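PDB 5GMT: alginate lyase from Aplysia kurodai, which probably cleaves alginate as a family 14 polysaccharide lyase, with specificity for its polymannuronate portions. Local coordinates for residues A58-Y63 / D260-F265; L151-P156 / Q177-G182. All blocks are in the same frame, centred on the assembly; numbering follows the deposited sequence.

Contact 1: residues A58-Y63 / D260-F265; sequences ALRIFY and DCYSYF
R60 runs alongside two tyrosines of the opposite strand and meets each with a different part of its chain. With CG anti to the backbone N (chi1 -168°), its aliphatic stem passes over one face of the Y264 ring, and R60 CG sits 3.8 Å from that ring's centroid in a CH-pi contact. A bend at chi3 (78°) then brings the guanidinium to Y262, where R60 CZ comes 3.6 Å from Y262 CE2; ring and guanidinium are well away from coplanar. Water 1 bridges the polar ends, taking a hydrogen bond from R60 NH1 (3.0 Å) and giving one to Y264 OH (2.7 Å), which also bonds E102. With an alanine here, the face of Y264 is likely to lose its methylene cover, Y262 its guanidinium neighbour and the water one of its protein partners. Next along, F62 CD1 lies over the face of Y262, 3.4 Å from Y262 CE2, with the two ring planes at an oblique 32°.

Between these side chains and the next set runs an antiparallel ladder of six backbone hydrogen bonds joining L59, I61 and Y63 to F265, S263 and C261. It belongs to one sheet of a beta-sandwich of the concanavalin clan, and the residues bonded in this ladder turn their side chains inward, where L59, I61 and F265 meet F244, and I61 and Y63 meet T246, of the facing sheet. There Y63 OH and S263 OG share a hydrogen bond of 2.7 Å in which either may donate, and Y63 OH has a second partner in T246. S263 and C261 line the edge of the Y63 ring while I61 CG2 sits off-centre over a face. I61 sends its other branch across to F265, I61 CG1 reaching F265 CE1 at 3.9 Å.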
loop_
_atom_site.group_PDB
_atom_site.type_symbol
_atom_site.label_atom_id
_atom_site.label_comp_id
_atom_site.label_asym_id
_atom_site.label_seq_id
_atom_site.Cartn_x
_atom_site.Cartn_y
_atom_site.Cartn_z
ATOM N N ALA A 58 -16.047 6.918 -6.212
ATOM C CA ALA A 58 -14.710 6.446 -5.896
ATOM C C ALA A 58 -13.657 7.529 -5.990
ATOM O O ALA A 58 -13.777 8.469 -6.763
ATOM C CB ALA A 58 -14.340 5.301 -6.829
ATOM N N LEU A 59 -12.594 7.355 -5.218
ATOM C CA LEU A 59 -11.404 8.180 -5.355
ATOM C C LEU A 59 -10.698 7.791 -6.637
ATOM O O LEU A 59 -10.333 6.628 -6.802
ATOM C CB LEU A 59 -10.483 7.986 -4.146
ATOM C CG LEU A 59 -9.120 8.662 -4.217
ATOM C CD1 LEU A 59 -9.280 10.170 -4.262
ATOM C CD2 LEU A 59 -8.262 8.217 -3.017
ATOM N N ARG A 60 -10.524 8.736 -7.562
ATOM C CA ARG A 60 -9.917 8.390 -8.844
ATOM C C ARG A 60 -8.560 9.038 -8.975
ATOM O O ARG A 60 -8.408 10.229 -8.730
ATOM C CB ARG A 60 -10.804 8.806 -10.031
ATOM C CG ARG A 60 -10.346 8.199 -11.360
ATOM C CD ARG A 60 -11.065 8.807 -12.574
ATOM N NE ARG A 60 -10.511 10.118 -12.921
ATOM C CZ ARG A 60 -10.910 10.868 -13.949
ATOM N NH1 ARG A 60 -11.883 10.457 -14.752
ATOM N NH2 ARG A 60 -10.321 12.038 -14.175
ATOM N N ILE A 61 -7.580 8.234 -9.366
ATOM C CA ILE A 61 -6.228 8.712 -9.596
ATOM C C ILE A 61 -5.882 8.573 -11.075
ATOM O O ILE A 61 -6.029 7.495 -11.660
ATOM C CB ILE A 61 -5.188 7.921 -8.761
ATOM C CG1 ILE A 61 -5.595 7.867 -7.282
ATOM C CG2 ILE A 61 -3.792 8.518 -8.964
ATOM C CD1 ILE A 61 -5.707 9.234 -6.607
ATOM N N PHE A 62 -5.400 9.666 -11.659
ATOM C CA PHE A 62 -5.018 9.711 -13.053
ATOM C C PHE A 62 -3.494 9.641 -13.201
ATOM O O PHE A 62 -2.777 10.389 -12.542
ATOM C CB PHE A 62 -5.566 10.990 -13.689
ATOM C CG PHE A 62 -5.001 11.291 -15.039
ATOM C CD1 PHE A 62 -5.125 10.375 -16.072
ATOM C CD2 PHE A 62 -4.370 12.497 -15.286
ATOM C CE1 PHE A 62 -4.628 10.652 -17.330
ATOM C CE2 PHE A 62 -3.862 12.786 -16.541
ATOM C CZ PHE A 62 -3.994 11.864 -17.565
ATOM N N TYR A 63 -3.014 8.720 -14.040
ATOM C CA TYR A 63 -1.607 8.652 -14.396
ATOM C C TYR A 63 -1.475 8.978 -15.871
ATOM O O TYR A 63 -1.910 8.209 -16.740
ATOM C CB TYR A 63 -0.991 7.268 -14.129
ATOM C CG TYR A 63 -1.483 6.538 -12.899
ATOM C CD1 TYR A 63 -0.719 6.490 -11.726
ATOM C CD2 TYR A 63 -2.700 5.866 -12.918
ATOM C CE1 TYR A 63 -1.180 5.809 -10.614
ATOM C CE2 TYR A 63 -3.166 5.194 -11.818
ATOM C CZ TYR A 63 -2.400 5.159 -10.666
ATOM O OH TYR A 63 -2.870 4.477 -9.580
ATOM N N ASP A 260 -2.347 6.789 -20.951
ATOM C CA ASP A 260 -3.217 7.549 -20.076
ATOM C C ASP A 260 -4.116 6.531 -19.381
ATOM O O ASP A 260 -4.841 5.786 -20.043
ATOM C CB ASP A 260 -4.048 8.574 -20.860
ATOM C CG ASP A 260 -3.195 9.679 -21.467
ATOM O OD1 ASP A 260 -2.358 10.253 -20.746
ATOM O OD2 ASP A 260 -3.335 9.958 -22.680
ATOM N N CYS A 261 -4.057 6.468 -18.053
ATOM C CA CYS A 261 -4.810 5.432 -17.353
ATOM C C CYS A 261 -5.263 5.917 -15.982
ATOM O O CYS A 261 -4.831 6.972 -15.498
ATOM C CB CYS A 261 -3.970 4.156 -17.227
ATOM S SG CYS A 261 -2.390 4.418 -16.380
ATOM N N TYR A 262 -6.156 5.141 -15.371
ATOM C CA TYR A 262 -6.845 5.573 -14.166
ATOM C C TYR A 262 -7.053 4.434 -13.186
ATOM O O TYR A 262 -7.388 3.301 -13.565
ATOM C CB TYR A 262 -8.223 6.164 -14.501
ATOM C CG TYR A 262 -8.245 7.219 -15.573
ATOM C CD1 TYR A 262 -8.191 6.868 -16.913
ATOM C CD2 TYR A 262 -8.365 8.567 -15.249
ATOM C CE1 TYR A 262 -8.232 7.829 -17.900
ATOM C CE2 TYR A 262 -8.412 9.538 -16.228
ATOM C CZ TYR A 262 -8.336 9.158 -17.556
ATOM O OH TYR A 262 -8.388 10.108 -18.545
ATOM N N SER A 263 -6.905 4.745 -11.910
ATOM C CA SER A 263 -7.312 3.813 -10.888
ATOM C C SER A 263 -8.444 4.428 -10.081
ATOM O O SER A 263 -8.562 5.650 -9.983
ATOM C CB SER A 263 -6.136 3.424 -9.980
ATOM O OG SER A 263 -5.544 4.555 -9.364
ATOM N N TYR A 264 -9.277 3.565 -9.517
ATOM C CA TYR A 264 -10.423 3.973 -8.714
ATOM C C TYR A 264 -10.403 3.216 -7.402
ATOM O O TYR A 264 -10.228 2.007 -7.404
ATOM C CB TYR A 264 -11.741 3.668 -9.434
ATOM C CG TYR A 264 -11.889 4.299 -10.794
ATOM C CD1 TYR A 264 -11.121 3.868 -11.873
ATOM C CD2 TYR A 264 -12.828 5.303 -11.010
ATOM C CE1 TYR A 264 -11.267 4.448 -13.137
ATOM C CE2 TYR A 264 -12.986 5.884 -12.272
ATOM C CZ TYR A 264 -12.204 5.449 -13.320
ATOM O OH TYR A 264 -12.356 6.010 -14.561
ATOM N N PHE A 265 -10.613 3.907 -6.288
ATOM C CA PHE A 265 -10.585 3.246 -4.992
ATOM C C PHE A 265 -11.885 3.507 -4.255
ATOM O O PHE A 265 -12.374 4.636 -4.233
ATOM C CB PHE A 265 -9.410 3.735 -4.132
ATOM C CG PHE A 265 -8.057 3.477 -4.731
ATOM C CD1 PHE A 265 -7.515 4.359 -5.654
ATOM C CD2 PHE A 265 -7.303 2.376 -4.330
ATOM C CE1 PHE A 265 -6.258 4.140 -6.195
ATOM C CE2 PHE A 265 -6.049 2.147 -4.873
ATOM C CZ PHE A 265 -5.523 3.033 -5.802
HETATM O O HOH W 1 -13.903 8.276 -14.558
#

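Contact 2: residues L151-P156 / Q177-G182; sequences LYAYIP and QSLGRG
Q177 buries the most surface here, folding its chain back beside A153 and I155. Q177 CG, anti to the carbonyl carbon (chi1 -44°), lies 3.5 Å from A153 O, and a bend at chi2 sets the amide where NE2 can reach a water shared with I155. Q177 NE2 donates to water 2 at 3.1 Å; I155 N gives the same water a longer bond, so the amide and the backbone at I155 are linked through solvent. NE2 also reaches the carbonyl of H172, which helps fix the rotation of the amide.

L179 and L151 form the greasy part, lying side by side and pointing the same way. L179 CD1 does most of the touching: it meets L151 CD2 at 3.9 Å and A153 CB at 3.7 Å, so one methyl covers two neighbours on the same face. L151 has CG anti to its own nitrogen (chi1 165°), which lays its branch along L179 CB. Below them the backbones pair closely, the bond from L179 N to L151 O being 2.8 Å long and almost straight at 177°, with Q177 N to A153 O shorter still at 2.7 Å.

S178 points to the other face, where its OG accepts from R181 NH2 in the guanidinium plane (S178 OG to R181 NH2 3.0 Å) and also bonds E150, itself salt-bridged to R181. L179 continues inward to Y224 and A226 of the facing sheet: a short antiparallel ladder whose L151, A153 and L179 side meets the other sheet, while Y152 and S178 lie on the other face, as expected of a two-sheet beta-sandwich of the concanavalin clan.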
loop_
_atom_site.group_PDB
_atom_site.type_symbol
_atom_site.label_atom_id
_atom_site.label_comp_id
_atom_site.label_asym_id
_atom_site.label_seq_id
_atom_site.Cartn_x
_atom_site.Cartn_y
_atom_site.Cartn_z
ATOM N N LEU A 151 4.023 -7.751 -2.283
ATOM C CA LEU A 151 4.232 -6.910 -1.106
ATOM C C LEU A 151 5.549 -6.166 -1.313
ATOM O O LEU A 151 6.539 -6.780 -1.659
ATOM C CB LEU A 151 4.275 -7.753 0.174
ATOM C CG LEU A 151 4.828 -7.083 1.435
ATOM C CD1 LEU A 151 3.967 -5.898 1.799
ATOM C CD2 LEU A 151 4.905 -8.056 2.609
ATOM N N TYR A 152 5.557 -4.846 -1.135
ATOM C CA TYR A 152 6.757 -4.052 -1.375
ATOM C C TYR A 152 7.166 -3.401 -0.071
ATOM O O TYR A 152 6.658 -2.332 0.287
ATOM C CB TYR A 152 6.513 -3.006 -2.448
ATOM C CG TYR A 152 7.732 -2.204 -2.831
ATOM C CD1 TYR A 152 8.852 -2.823 -3.371
ATOM C CD2 TYR A 152 7.749 -0.818 -2.682
ATOM C CE1 TYR A 152 9.974 -2.085 -3.738
ATOM C CE2 TYR A 152 8.869 -0.064 -3.055
ATOM C CZ TYR A 152 9.974 -0.712 -3.581
ATOM O OH TYR A 152 11.089 0.016 -3.951
ATOM N N ALA A 153 8.080 -4.061 0.633
ATOM C CA ALA A 153 8.309 -3.780 2.043
ATOM C C ALA A 153 9.588 -2.994 2.317
ATOM O O ALA A 153 10.674 -3.378 1.878
ATOM C CB ALA A 153 8.332 -5.091 2.824
ATOM N N TYR A 154 9.434 -1.887 3.035
ATOM C CA TYR A 154 10.554 -1.231 3.699
ATOM C C TYR A 154 10.570 -1.724 5.138
ATOM O O TYR A 154 9.714 -1.362 5.938
ATOM C CB TYR A 154 10.420 0.295 3.639
ATOM C CG TYR A 154 10.878 0.887 2.331
ATOM C CD1 TYR A 154 10.217 0.592 1.140
ATOM C CD2 TYR A 154 11.971 1.741 2.284
ATOM C CE1 TYR A 154 10.639 1.123 -0.065
ATOM C CE2 TYR A 154 12.401 2.283 1.077
ATOM C CZ TYR A 154 11.732 1.978 -0.085
ATOM O OH TYR A 154 12.150 2.506 -1.288
ATOM N N ILE A 155 11.534 -2.579 5.461
ATOM C CA ILE A 155 11.612 -3.189 6.780
ATOM C C ILE A 155 13.077 -3.160 7.227
ATOM O O ILE A 155 13.958 -2.935 6.413
ATOM C CB ILE A 155 11.057 -4.638 6.753
ATOM C CG1 ILE A 155 11.633 -5.393 5.559
ATOM C CG2 ILE A 155 9.544 -4.614 6.652
ATOM C CD1 ILE A 155 11.115 -6.854 5.418
ATOM N N PRO A 156 13.337 -3.347 8.528
ATOM C CA PRO A 156 14.719 -3.285 9.034
ATOM C C PRO A 156 15.696 -4.225 8.313
ATOM O O PRO A 156 15.317 -5.268 7.787
ATOM C CB PRO A 156 14.564 -3.686 10.503
ATOM C CG PRO A 156 13.197 -3.199 10.865
ATOM C CD PRO A 156 12.349 -3.406 9.621
ATOM N N GLN A 177 11.851 -4.307 -0.362
ATOM C CA GLN A 177 11.967 -5.736 -0.627
ATOM C C GLN A 177 10.710 -6.209 -1.347
ATOM O O GLN A 177 9.603 -5.842 -0.963
ATOM C CB GLN A 177 12.166 -6.518 0.678
ATOM C CG GLN A 177 13.162 -5.880 1.629
ATOM C CD GLN A 177 14.519 -5.704 0.980
ATOM O OE1 GLN A 177 15.066 -6.648 0.405
ATOM N NE2 GLN A 177 15.048 -4.491 1.035
ATOM N N SER A 178 10.872 -6.999 -2.401
ATOM C CA SER A 178 9.716 -7.561 -3.097
ATOM C C SER A 178 9.396 -8.918 -2.504
ATOM O O SER A 178 10.207 -9.841 -2.587
ATOM C CB SER A 178 9.975 -7.687 -4.602
ATOM O OG SER A 178 10.115 -6.404 -5.180
ATOM N N LEU A 179 8.218 -9.028 -1.895
ATOM C CA LEU A 179 7.780 -10.290 -1.294
ATOM C C LEU A 179 6.558 -10.838 -2.014
ATOM O O LEU A 179 5.547 -10.142 -2.178
ATOM C CB LEU A 179 7.464 -10.097 0.191
ATOM C CG LEU A 179 8.743 -9.927 1.021
ATOM C CD1 LEU A 179 8.657 -8.646 1.823
ATOM C CD2 LEU A 179 8.950 -11.109 1.939
ATOM N N GLY A 180 6.665 -12.087 -2.451
ATOM C CA GLY A 180 5.546 -12.776 -3.054
ATOM C C GLY A 180 5.197 -12.330 -4.459
ATOM O O GLY A 180 4.058 -12.498 -4.881
ATOM N N ARG A 181 6.156 -11.766 -5.185
ATOM C CA ARG A 181 5.870 -11.251 -6.522
ATOM C C ARG A 181 5.325 -12.355 -7.412
ATOM O O ARG A 181 5.913 -13.435 -7.522
ATOM C CB ARG A 181 7.112 -10.621 -7.156
ATOM C CG ARG A 181 6.831 -9.892 -8.476
ATOM C CD ARG A 181 8.124 -9.463 -9.166
ATOM N NE ARG A 181 8.885 -8.491 -8.379
ATOM C CZ ARG A 181 10.071 -8.012 -8.744
ATOM N NH1 ARG A 181 10.628 -8.425 -9.878
ATOM N NH2 ARG A 181 10.708 -7.138 -7.980
ATOM N N GLY A 182 4.173 -12.087 -8.018
ATOM C CA GLY A 182 3.554 -13.025 -8.938
ATOM C C GLY A 182 2.609 -14.018 -8.296
ATOM O O GLY A 182 1.935 -14.775 -9.004
HETATM O O HOH W 2 13.875 -2.508 3.171
#

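Overall arrangement
Contacts 1 and 2 belong to different sheets of the same sandwich, on opposite sides of the chain's centre: their centres are 24 Å apart and their nearest atoms about 14 Å. Contact 1 joins strand 58-63 to strand 261-272, pairing an early part of the chain with one near its end; everything in contact 2 falls in the sequence between them, where segments 151-156 and 177-182 meet after an excursion of only 20 residues. Strand 238-247, in the sheet of contact 2, packs against the inner face of contact 1, so the two sheets meet there directly. Contact 1 thus ties together strands far apart in sequence, while contact 2 extends the second sheet locally towards one of its two outermost strands, 169-170.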